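Local coordinates for class II aldolase/adducin domain protein (PDB 3OCR), which is of unestablished function but belongs to the class II aldolase/adducin family, whose members include lyases and actin-binding proteins, and may share one of these activities, at residues V62-A73 with N85-V96; V110-R119 with R172-K182. One frame throughout, in Å; residues are numbered along the deposited sequence. Where two conformers were deposited one is given.

Interaction 1 of 2, residues V62-A73 with N85-V96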
loop_
_atom_site.group_PDB
_atom_site.type_symbol
_atom_site.label_atom_id
_atom_site.label_comp_id
_atom_site.label_asym_id
_atom_site.label_seq_id
_atom_site.Cartn_x
_atom_site.Cartn_y
_atom_site.Cartn_z
ATOM N N VAL A 62 -32.143 15.955 -5.606
ATOM C CA VAL A 62 -32.429 17.250 -4.988
ATOM C C VAL A 62 -33.809 17.137 -4.329
ATOM O O VAL A 62 -34.789 16.830 -5.010
ATOM C CB VAL A 62 -32.422 18.383 -6.041
ATOM C CG1 VAL A 62 -32.843 19.741 -5.416
ATOM C CG2 VAL A 62 -31.060 18.501 -6.712
ATOM N N PRO A 63 -33.895 17.340 -2.996
ATOM C CA PRO A 63 -35.215 17.239 -2.376
ATOM C C PRO A 63 -36.137 18.326 -2.893
ATOM O O PRO A 63 -35.712 19.470 -3.047
ATOM C CB PRO A 63 -34.931 17.435 -0.877
ATOM C CG PRO A 63 -33.514 17.075 -0.704
ATOM C CD PRO A 63 -32.823 17.463 -1.996
ATOM N N GLY A 64 -37.381 17.961 -3.178
ATOM C CA GLY A 64 -38.371 18.902 -3.694
ATOM C C GLY A 64 -39.301 18.239 -4.696
ATOM O O GLY A 64 -39.236 17.025 -4.890
ATOM N N PRO A 65 -40.169 19.032 -5.351
ATOM C CA PRO A 65 -41.158 18.461 -6.278
ATOM C C PRO A 65 -40.613 18.131 -7.685
ATOM O O PRO A 65 -41.358 17.614 -8.523
ATOM C CB PRO A 65 -42.223 19.553 -6.350
ATOM C CG PRO A 65 -41.461 20.822 -6.152
ATOM C CD PRO A 65 -40.294 20.501 -5.248
ATOM N N ASP A 66 -39.338 18.419 -7.930
ATOM C CA ASP A 66 -38.719 18.206 -9.240
ATOM C C ASP A 66 -37.804 16.988 -9.250
ATOM O O ASP A 66 -37.026 16.774 -8.304
ATOM C CB ASP A 66 -37.897 19.425 -9.642
ATOM C CG ASP A 66 -38.718 20.696 -9.688
ATOM O OD1 ASP A 66 -39.620 20.809 -10.553
ATOM O OD2 ASP A 66 -38.445 21.589 -8.857
ATOM N N GLU A 67 -37.871 16.208 -10.328
ATOM C CA GLU A 67 -36.955 15.090 -10.505
ATOM C C GLU A 67 -35.594 15.602 -10.995
ATOM O O GLU A 67 -35.196 15.370 -12.139
ATOM C CB GLU A 67 -37.553 14.016 -11.425
ATOM C CG GLU A 67 -38.753 13.242 -10.814
ATOM C CD GLU A 67 -38.339 12.191 -9.763
ATOM O OE1 GLU A 67 -37.394 11.403 -10.015
ATOM O OE2 GLU A 67 -38.967 12.143 -8.680
ATOM N N HIS A 68 -34.907 16.326 -10.110
ATOM C CA HIS A 68 -33.585 16.879 -10.381
ATOM C C HIS A 68 -32.532 16.199 -9.514
ATOM O O HIS A 68 -32.842 15.740 -8.406
ATOM C CB HIS A 68 -33.559 18.392 -10.172
ATOM C CG HIS A 68 -34.385 19.154 -11.161
ATOM N ND1 HIS A 68 -34.730 20.478 -10.981
ATOM C CD2 HIS A 68 -34.954 18.774 -12.329
ATOM C CE1 HIS A 68 -35.467 20.884 -11.999
ATOM N NE2 HIS A 68 -35.618 19.868 -12.832
ATOM N N PHE A 69 -31.308 16.120 -10.048
ATOM C CA PHE A 69 -30.194 15.380 -9.455
ATOM C C PHE A 69 -28.879 16.130 -9.561
ATOM O O PHE A 69 -28.658 16.899 -10.494
ATOM C CB PHE A 69 -30.048 13.997 -10.123
ATOM C CG PHE A 69 -31.303 13.208 -10.091
ATOM C CD1 PHE A 69 -31.556 12.339 -9.050
ATOM C CD2 PHE A 69 -32.285 13.399 -11.072
ATOM C CE1 PHE A 69 -32.755 11.625 -8.996
ATOM C CE2 PHE A 69 -33.493 12.703 -11.019
ATOM C CZ PHE A 69 -33.723 11.809 -9.975
ATOM N N LEU A 70 -28.004 15.886 -8.591
ATOM C CA LEU A 70 -26.671 16.485 -8.557
ATOM C C LEU A 70 -25.592 15.469 -8.900
ATOM O O LEU A 70 -25.653 14.306 -8.471
ATOM C CB LEU A 70 -26.414 17.075 -7.173
ATOM C CG LEU A 70 -27.326 18.234 -6.764
ATOM C CD1 LEU A 70 -27.521 18.285 -5.220
ATOM C CD2 LEU A 70 -26.736 19.531 -7.294
ATOM N N ILE A 71 -24.606 15.912 -9.679
ATOM C CA ILE A 71 -23.472 15.080 -10.094
ATOM C C ILE A 71 -22.254 15.994 -10.341
ATOM O O ILE A 71 -22.404 17.236 -10.457
ATOM C CB ILE A 71 -23.855 14.218 -11.339
ATOM C CG1 ILE A 71 -22.824 13.124 -11.613
ATOM C CG2 ILE A 71 -24.131 15.118 -12.555
ATOM C CD1 ILE A 71 -23.412 11.830 -12.178
ATOM N N ASN A 72 -21.055 15.406 -10.364
ATOM C CA ASN A 72 -19.839 16.169 -10.673
ATOM C C ASN A 72 -19.837 16.710 -12.099
ATOM O O ASN A 72 -20.416 16.102 -13.013
ATOM C CB ASN A 72 -18.538 15.372 -10.372
ATOM C CG ASN A 72 -18.373 14.126 -11.250
ATOM O OD1 ASN A 72 -19.281 13.308 -11.392
ATOM N ND2 ASN A 72 -17.194 13.981 -11.832
ATOM N N ALA A 73 -19.213 17.870 -12.255
ATOM C CA ALA A 73 -18.924 18.451 -13.556
ATOM C C ALA A 73 -17.899 17.602 -14.296
ATOM O O ALA A 73 -16.984 17.046 -13.682
ATOM C CB ALA A 73 -18.414 19.914 -13.403
ATOM N N ASN A 85 -20.008 23.697 -6.892
ATOM C CA ASN A 85 -19.711 23.376 -8.297
ATOM C C ASN A 85 -20.362 22.096 -8.841
ATOM O O ASN A 85 -20.189 21.729 -10.019
ATOM C CB ASN A 85 -18.197 23.512 -8.616
ATOM C CG ASN A 85 -17.326 22.404 -8.017
ATOM O OD1 ASN A 85 -17.771 21.271 -7.749
ATOM N ND2 ASN A 85 -16.045 22.720 -7.858
ATOM N N LEU A 86 -21.153 21.448 -7.993
ATOM C CA LEU A 86 -21.894 20.279 -8.428
ATOM C C LEU A 86 -22.862 20.731 -9.502
ATOM O O LEU A 86 -23.247 21.908 -9.551
ATOM C CB LEU A 86 -22.632 19.636 -7.265
ATOM C CG LEU A 86 -21.694 18.803 -6.402
ATOM C CD1 LEU A 86 -22.280 18.693 -5.027
ATOM C CD2 LEU A 86 -21.470 17.405 -7.039
ATOM N N VAL A 87 -23.220 19.809 -10.386
ATOM C CA VAL A 87 -24.119 20.162 -11.465
ATOM C C VAL A 87 -25.498 19.564 -11.219
ATOM O O VAL A 87 -25.614 18.363 -10.911
ATOM C CB VAL A 87 -23.578 19.711 -12.845
ATOM C CG1 VAL A 87 -24.447 20.265 -13.968
ATOM C CG2 VAL A 87 -22.132 20.137 -13.031
ATOM N N LYS A 88 -26.528 20.391 -11.397
ATOM C CA LYS A 88 -27.916 19.941 -11.299
ATOM C C LYS A 88 -28.457 19.596 -12.669
ATOM O O LYS A 88 -28.475 20.442 -13.582
ATOM C CB LYS A 88 -28.804 20.995 -10.650
ATOM C CG LYS A 88 -30.242 20.496 -10.402
ATOM C CD LYS A 88 -30.972 21.367 -9.390
ATOM C CE LYS A 88 -31.383 22.700 -9.992
ATOM N NZ LYS A 88 -32.146 23.497 -8.991
ATOM N N VAL A 89 -28.897 18.347 -12.797
ATOM C CA VAL A 89 -29.423 17.826 -14.059
ATOM C C VAL A 89 -30.808 17.181 -13.833
ATOM O O VAL A 89 -31.163 16.851 -12.693
ATOM C CB VAL A 89 -28.459 16.798 -14.712
ATOM C CG1 VAL A 89 -27.094 17.441 -15.029
ATOM C CG2 VAL A 89 -28.279 15.564 -13.840
ATOM N N ASP A 90 -31.576 17.020 -14.911
ATOM C CA ASP A 90 -32.888 16.350 -14.834
ATOM C C ASP A 90 -32.656 14.854 -15.024
ATOM O O ASP A 90 -31.513 14.428 -15.129
ATOM C CB ASP A 90 -33.872 16.912 -15.881
ATOM C CG ASP A 90 -33.376 16.756 -17.326
ATOM O OD1 ASP A 90 -32.517 15.894 -17.603
ATOM O OD2 ASP A 90 -33.866 17.508 -18.198
ATOM N N ILE A 91 -33.720 14.063 -15.076
ATOM C CA ILE A 91 -33.584 12.615 -15.237
ATOM C C ILE A 91 -32.884 12.200 -16.542
ATOM O O ILE A 91 -32.284 11.129 -16.612
ATOM C CB ILE A 91 -34.935 11.875 -15.030
ATOM C CG1 ILE A 91 -34.717 10.393 -14.685
ATOM C CG2 ILE A 91 -35.878 12.063 -16.239
ATOM C CD1 ILE A 91 -33.826 10.143 -13.435
ATOM N N ASP A 92 -32.911 13.060 -17.553
ATOM C CA ASP A 92 -32.251 12.775 -18.840
ATOM C C ASP A 92 -30.780 13.151 -18.886
ATOM O O ASP A 92 -30.082 12.779 -19.821
ATOM C CB ASP A 92 -32.950 13.534 -19.957
ATOM C CG ASP A 92 -34.376 13.132 -20.106
ATOM O OD1 ASP A 92 -34.665 11.943 -19.841
ATOM O OD2 ASP A 92 -35.197 13.994 -20.489
ATOM N N GLY A 93 -30.323 13.906 -17.895
ATOM C CA GLY A 93 -28.972 14.432 -17.893
ATOM C C GLY A 93 -28.838 15.813 -18.502
ATOM O O GLY A 93 -27.719 16.287 -18.722
ATOM N N THR A 94 -29.969 16.461 -18.781
ATOM C CA THR A 94 -29.957 17.813 -19.324
ATOM C C THR A 94 -29.618 18.762 -18.182
ATOM O O THR A 94 -30.158 18.644 -17.097
ATOM C CB THR A 94 -31.335 18.189 -19.940
ATOM O OG1 THR A 94 -31.703 17.211 -20.917
ATOM C CG2 THR A 94 -31.313 19.587 -20.600
ATOM N N ILE A 95 -28.722 19.705 -18.437
ATOM C CA ILE A 95 -28.319 20.664 -17.423
ATOM C C ILE A 95 -29.557 21.424 -16.993
ATOM O O ILE A 95 -30.324 21.879 -17.835
ATOM C CB ILE A 95 -27.296 21.685 -17.995
ATOM C CG1 ILE A 95 -26.017 20.994 -18.503
ATOM C CG2 ILE A 95 -27.008 22.805 -16.994
ATOM C CD1 ILE A 95 -25.354 20.053 -17.519
ATOM N N VAL A 96 -29.757 21.544 -15.688
ATOM C CA VAL A 96 -30.733 22.486 -15.161
ATOM C C VAL A 96 -29.972 23.698 -14.611
ATOM O O VAL A 96 -30.359 24.838 -14.847
ATOM C CB VAL A 96 -31.678 21.833 -14.116
ATOM C CG1 VAL A 96 -32.679 22.857 -13.564
ATOM C CG2 VAL A 96 -32.424 20.654 -14.745
HETATM O O HOH W 1 -36.366 15.193 -14.685
HETATM O O HOH W 2 -34.469 22.121 -8.975
HETATM O O HOH W 3 -18.815 19.362 -9.615
#
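F69 and I71 face V89 and V87 as the hydrogen-bonded pairs of two antiparallel strands, joined by four backbone hydrogen bonds, among them V89 N to F69 O at 2.7 Å. On the face that carries these four side chains, the F69 ring and I91, from the turn after strand 87-90, run side by side in the same direction, with CE2 of F69 3.5 Å from CD1 of I91. Further along, V87 turns CG2 onto A73, reaching its CB at 3.7 Å. Strands 68-71 and 87-90 are neighbours in the mixed sheet of the aldolase II domain, and helix 29-47 lies against buried L70 on the other face. That face loosens toward partly exposed H68 and K88. There CG2 of V96 makes a CH-pi contact with the imidazole, offset toward the rim and 4.0 Å from the centroid, while CB of D66 lies over the opposite face. K88, its chain bent at chi3 (74°), crosses the H68 side chain obliquely, CG near its CB, and brings NZ to a water that lies in the ring plane, 2.6 Å from ND1 of H68; NZ also forms a salt bridge with E31. A second water donates to E67 O at 2.8 Å and accepts from I91 N.

Interaction 2 of 2, residues V110-R119 with R172-K182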
loop_
_atom_site.group_PDB
_atom_site.type_symbol
_atom_site.label_atom_id
_atom_site.label_comp_id
_atom_site.label_asym_id
_atom_site.label_seq_id
_atom_site.Cartn_x
_atom_site.Cartn_y
_atom_site.Cartn_z
ATOM N N VAL A 110 -25.910 7.779 -17.232
ATOM C CA VAL A 110 -26.965 6.840 -17.596
ATOM C C VAL A 110 -27.278 5.805 -16.508
ATOM O O VAL A 110 -28.446 5.530 -16.229
ATOM C CB VAL A 110 -26.643 6.147 -18.930
ATOM C CG1 VAL A 110 -27.621 4.989 -19.191
ATOM C CG2 VAL A 110 -26.691 7.187 -20.089
ATOM N N ILE A 111 -26.251 5.232 -15.890
ATOM C CA ILE A 111 -26.498 4.265 -14.814
ATOM C C ILE A 111 -27.239 4.896 -13.628
ATOM O O ILE A 111 -28.167 4.315 -13.096
ATOM C CB ILE A 111 -25.206 3.509 -14.372
ATOM C CG1 ILE A 111 -25.571 2.401 -13.377
ATOM C CG2 ILE A 111 -24.119 4.477 -13.828
ATOM C CD1 ILE A 111 -24.616 1.214 -13.404
ATOM N N HIS A 112 -26.835 6.104 -13.252
ATOM C CA HIS A 112 -27.483 6.846 -12.194
ATOM C C HIS A 112 -28.944 7.103 -12.542
ATOM O O HIS A 112 -29.833 6.823 -11.736
ATOM C CB HIS A 112 -26.693 8.129 -11.903
ATOM C CG HIS A 112 -25.304 7.845 -11.412
ATOM N ND1 HIS A 112 -25.017 7.630 -10.080
ATOM C CD2 HIS A 112 -24.140 7.657 -12.085
ATOM C CE1 HIS A 112 -23.731 7.353 -9.950
ATOM N NE2 HIS A 112 -23.175 7.363 -11.150
ATOM N N SER A 113 -29.175 7.598 -13.758
ATOM C CA SER A 113 -30.515 7.864 -14.267
ATOM C C SER A 113 -31.405 6.609 -14.246
ATOM O O SER A 113 -32.551 6.656 -13.795
ATOM C CB SER A 113 -30.415 8.386 -15.703
ATOM O OG SER A 113 -31.712 8.689 -16.163
ATOM N N ALA A 114 -30.878 5.493 -14.738
ATOM C CA ALA A 114 -31.657 4.242 -14.763
ATOM C C ALA A 114 -32.107 3.830 -13.360
ATOM O O ALA A 114 -33.278 3.467 -13.151
ATOM C CB ALA A 114 -30.852 3.108 -15.418
ATOM N N ILE A 115 -31.188 3.884 -12.398
ATOM C CA ILE A 115 -31.511 3.481 -11.024
ATOM C C ILE A 115 -32.450 4.472 -10.320
ATOM O O ILE A 115 -33.455 4.049 -9.756
ATOM C CB ILE A 115 -30.242 3.195 -10.153
ATOM C CG1 ILE A 115 -29.309 2.170 -10.823
ATOM C CG2 ILE A 115 -30.643 2.713 -8.756
ATOM C CD1 ILE A 115 -29.977 0.809 -11.210
ATOM N N HIS A 116 -32.130 5.772 -10.361
ATOM C CA HIS A 116 -32.997 6.802 -9.776
ATOM C C HIS A 116 -34.449 6.769 -10.285
ATOM O O HIS A 116 -35.410 7.007 -9.533
ATOM C CB HIS A 116 -32.406 8.213 -9.980
ATOM C CG HIS A 116 -31.322 8.567 -9.002
ATOM N ND1 HIS A 116 -31.536 8.633 -7.640
ATOM C CD2 HIS A 116 -30.023 8.899 -9.192
ATOM C CE1 HIS A 116 -30.412 8.974 -7.034
ATOM N NE2 HIS A 116 -29.476 9.128 -7.953
ATOM N N ALA A 117 -34.618 6.495 -11.569
ATOM C CA ALA A 117 -35.954 6.446 -12.144
ATOM C C ALA A 117 -36.716 5.234 -11.620
ATOM O O ALA A 117 -37.907 5.325 -11.291
ATOM C CB ALA A 117 -35.870 6.412 -13.658
ATOM N N ALA A 118 -36.028 4.104 -11.530
ATOM C CA ALA A 118 -36.651 2.842 -11.112
ATOM C C ALA A 118 -36.927 2.742 -9.619
ATOM O O ALA A 118 -37.813 2.002 -9.193
ATOM C CB ALA A 118 -35.791 1.663 -11.550
ATOM N N ARG A 119 -36.168 3.484 -8.824
ATOM C CA ARG A 119 -36.189 3.328 -7.382
ATOM C C ARG A 119 -36.215 4.716 -6.747
ATOM O O ARG A 119 -35.177 5.284 -6.435
ATOM C CB ARG A 119 -34.952 2.529 -6.945
ATOM C CG ARG A 119 -34.969 1.047 -7.383
ATOM C CD ARG A 119 -35.934 0.275 -6.495
ATOM N NE ARG A 119 -35.501 0.485 -5.116
ATOM C CZ ARG A 119 -34.569 -0.241 -4.507
ATOM N NH1 ARG A 119 -34.012 -1.276 -5.135
ATOM N NH2 ARG A 119 -34.207 0.064 -3.268
ATOM N N ARG A 172 -30.064 -1.587 -19.639
ATOM C CA ARG A 172 -30.720 -0.774 -18.602
ATOM C C ARG A 172 -31.846 -1.566 -17.915
ATOM O O ARG A 172 -31.985 -1.523 -16.700
ATOM C CB ARG A 172 -31.351 0.485 -19.190
ATOM C CG ARG A 172 -30.524 1.768 -19.245
ATOM C CD ARG A 172 -31.438 2.851 -19.889
ATOM N NE ARG A 172 -30.741 3.982 -20.502
ATOM C CZ ARG A 172 -30.388 4.054 -21.789
ATOM N NH1 ARG A 172 -30.640 3.050 -22.617
ATOM N NH2 ARG A 172 -29.762 5.135 -22.247
ATOM N N GLU A 173 -32.646 -2.270 -18.712
ATOM C CA GLU A 173 -33.744 -3.082 -18.194
ATOM C C GLU A 173 -33.209 -4.179 -17.266
ATOM O O GLU A 173 -33.729 -4.371 -16.164
ATOM C CB GLU A 173 -34.561 -3.718 -19.331
ATOM C CG GLU A 173 -35.158 -2.749 -20.351
ATOM C CD GLU A 173 -35.407 -3.394 -21.740
ATOM O OE1 GLU A 173 -35.025 -4.570 -21.968
ATOM O OE2 GLU A 173 -35.985 -2.720 -22.620
ATOM N N ARG A 174 -32.172 -4.888 -17.719
ATOM C CA ARG A 174 -31.585 -5.987 -16.953
ATOM C C ARG A 174 -30.946 -5.489 -15.661
ATOM O O ARG A 174 -31.015 -6.167 -14.629
ATOM C CB ARG A 174 -30.573 -6.760 -17.802
ATOM C CG ARG A 174 -31.200 -7.815 -18.728
ATOM C CD ARG A 174 -30.128 -8.684 -19.393
ATOM N NE ARG A 174 -29.411 -7.938 -20.433
ATOM C CZ ARG A 174 -29.584 -8.085 -21.742
ATOM N NH1 ARG A 174 -30.448 -8.979 -22.226
ATOM N NH2 ARG A 174 -28.878 -7.336 -22.579
ATOM N N LEU A 175 -30.354 -4.293 -15.718
ATOM C CA LEU A 175 -29.696 -3.689 -14.557
ATOM C C LEU A 175 -30.701 -3.450 -13.435
ATOM O O LEU A 175 -30.411 -3.744 -12.263
ATOM C CB LEU A 175 -29.020 -2.379 -14.950
ATOM C CG LEU A 175 -28.412 -1.467 -13.898
ATOM C CD1 LEU A 175 -27.095 -2.039 -13.366
ATOM C CD2 LEU A 175 -28.166 -0.101 -14.541
ATOM N N VAL A 176 -31.866 -2.908 -13.800
ATOM C CA VAL A 176 -32.946 -2.651 -12.848
ATOM C C VAL A 176 -33.529 -3.987 -12.339
ATOM O O VAL A 176 -33.728 -4.166 -11.131
ATOM C CB VAL A 176 -34.032 -1.708 -13.466
ATOM C CG1 VAL A 176 -35.303 -1.683 -12.620
ATOM C CG2 VAL A 176 -33.473 -0.271 -13.643
ATOM N N ALA A 177 -33.763 -4.931 -13.252
ATOM C CA ALA A 177 -34.246 -6.254 -12.871
ATOM C C ALA A 177 -33.290 -6.967 -11.917
ATOM O O ALA A 177 -33.727 -7.553 -10.929
ATOM C CB ALA A 177 -34.524 -7.115 -14.113
ATOM N N ASP A 178 -31.987 -6.883 -12.200
ATOM C CA ASP A 178 -30.960 -7.468 -11.345
ATOM C C ASP A 178 -30.932 -6.833 -9.948
ATOM O O ASP A 178 -30.848 -7.536 -8.955
ATOM C CB ASP A 178 -29.572 -7.347 -11.994
ATOM C CG ASP A 178 -29.401 -8.219 -13.239
ATOM O OD1 ASP A 178 -30.087 -9.257 -13.395
ATOM O OD2 ASP A 178 -28.574 -7.842 -14.088
ATOM N N LEU A 179 -30.980 -5.507 -9.865
ATOM C CA LEU A 179 -30.983 -4.852 -8.568
ATOM C C LEU A 179 -32.205 -5.227 -7.723
ATOM O O LEU A 179 -32.087 -5.479 -6.504
ATOM C CB LEU A 179 -30.915 -3.337 -8.757
ATOM C CG LEU A 179 -30.867 -2.502 -7.479
ATOM C CD1 LEU A 179 -29.533 -2.729 -6.766
ATOM C CD2 LEU A 179 -31.039 -1.039 -7.834
ATOM N N GLY A 180 -33.375 -5.289 -8.375
ATOM C CA GLY A 180 -34.642 -5.609 -7.683
ATOM C C GLY A 180 -34.847 -4.639 -6.536
ATOM O O GLY A 180 -34.703 -3.416 -6.703
ATOM N N ASP A 181 -35.132 -5.194 -5.363
ATOM C CA ASP A 181 -35.427 -4.413 -4.158
ATOM C C ASP A 181 -34.191 -4.033 -3.339
ATOM O O ASP A 181 -34.317 -3.343 -2.328
ATOM C CB ASP A 181 -36.406 -5.182 -3.264
ATOM C CG ASP A 181 -37.794 -5.271 -3.860
ATOM O OD1 ASP A 181 -38.070 -4.542 -4.832
ATOM O OD2 ASP A 181 -38.615 -6.067 -3.359
ATOM N N LYS A 182 -33.008 -4.464 -3.781
ATOM C CA LYS A 182 -31.768 -4.313 -2.989
ATOM C C LYS A 182 -31.172 -2.919 -3.201
ATOM O O LYS A 182 -31.662 -2.151 -4.031
ATOM C CB LYS A 182 -30.750 -5.386 -3.359
ATOM C CG LYS A 182 -31.265 -6.828 -3.132
ATOM C CD LYS A 182 -30.234 -7.811 -3.594
ATOM C CE LYS A 182 -30.230 -9.051 -2.739
ATOM N NZ LYS A 182 -31.069 -10.084 -3.346
HETATM O O HOH W 4 -33.351 -1.592 -0.917
#
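Helices 110-118 and 172-179 run in broadly the same direction, their axes inclined at 53° with a closest approach of 9.8 Å. By CA positions A114 lies nearest R172 and I115 nearest V176, and beyond the two helix ends R119 faces the type II' turn of L179 to K182. CB of A118 meets both methyls of V176, the nearer, CG1, at 3.5 Å, and CB of A114 rests against CG of R172. Deeper in, I115 lies across L175 at about a right angle and places CD1 3.9 Å from CG of L175. Its other branch, CG2, anti to the backbone N, reaches CD2 of L179, also at 3.9 Å. I111 adds CG1 against CD2 of L175. Both helices lie on the central sheet of the domain, I115 touching V125 of strand 124-128 and L175 and L179 touching M185 of strand 184-187. At the N-terminal ends of the two segments, R172 extends from CG to NE and crosses V110, whose CG1 comes 3.5 Å from NE of R172. R119 behaves differently. Bent at chi2 (-76°) and chi3, it carries its guanidinium over to the turn, where NH1 donates to K182 O at 2.7 Å, with an N-H...O angle of 155°, and more weakly to G180 O. NH2 donates to a water and also forms a salt bridge with D121. One arginine thus gathers carbonyl groups that follow a helix end, while D121 provides a carboxylate for its charge. The chemistry implies an apolar helix interface closed at one end by R119, whose probable positive charge would suit the carbonyls of G180 and K182.

Following the chain from the N terminus, interaction 1 comes first: strand 68-71 leads into a connection without helix or strand, and 85-96 returns beside it, closing a short loop of eleven residues. The chain then passes through strand 95-97 into helix 110-118, where interaction 2 opens, and 52 residues containing helices and strands intervene before 172-182 closes it. The two contacts are in series, neither nested nor crossed. They nevertheless touch, since S113 of helix 110-118 probably hydrogen-bonds to I91 O and the H116 ring meets F69. Helix 110-118 is therefore shared ground, tying the antiparallel strands of interaction 1 to helix 169-179 of interaction 2.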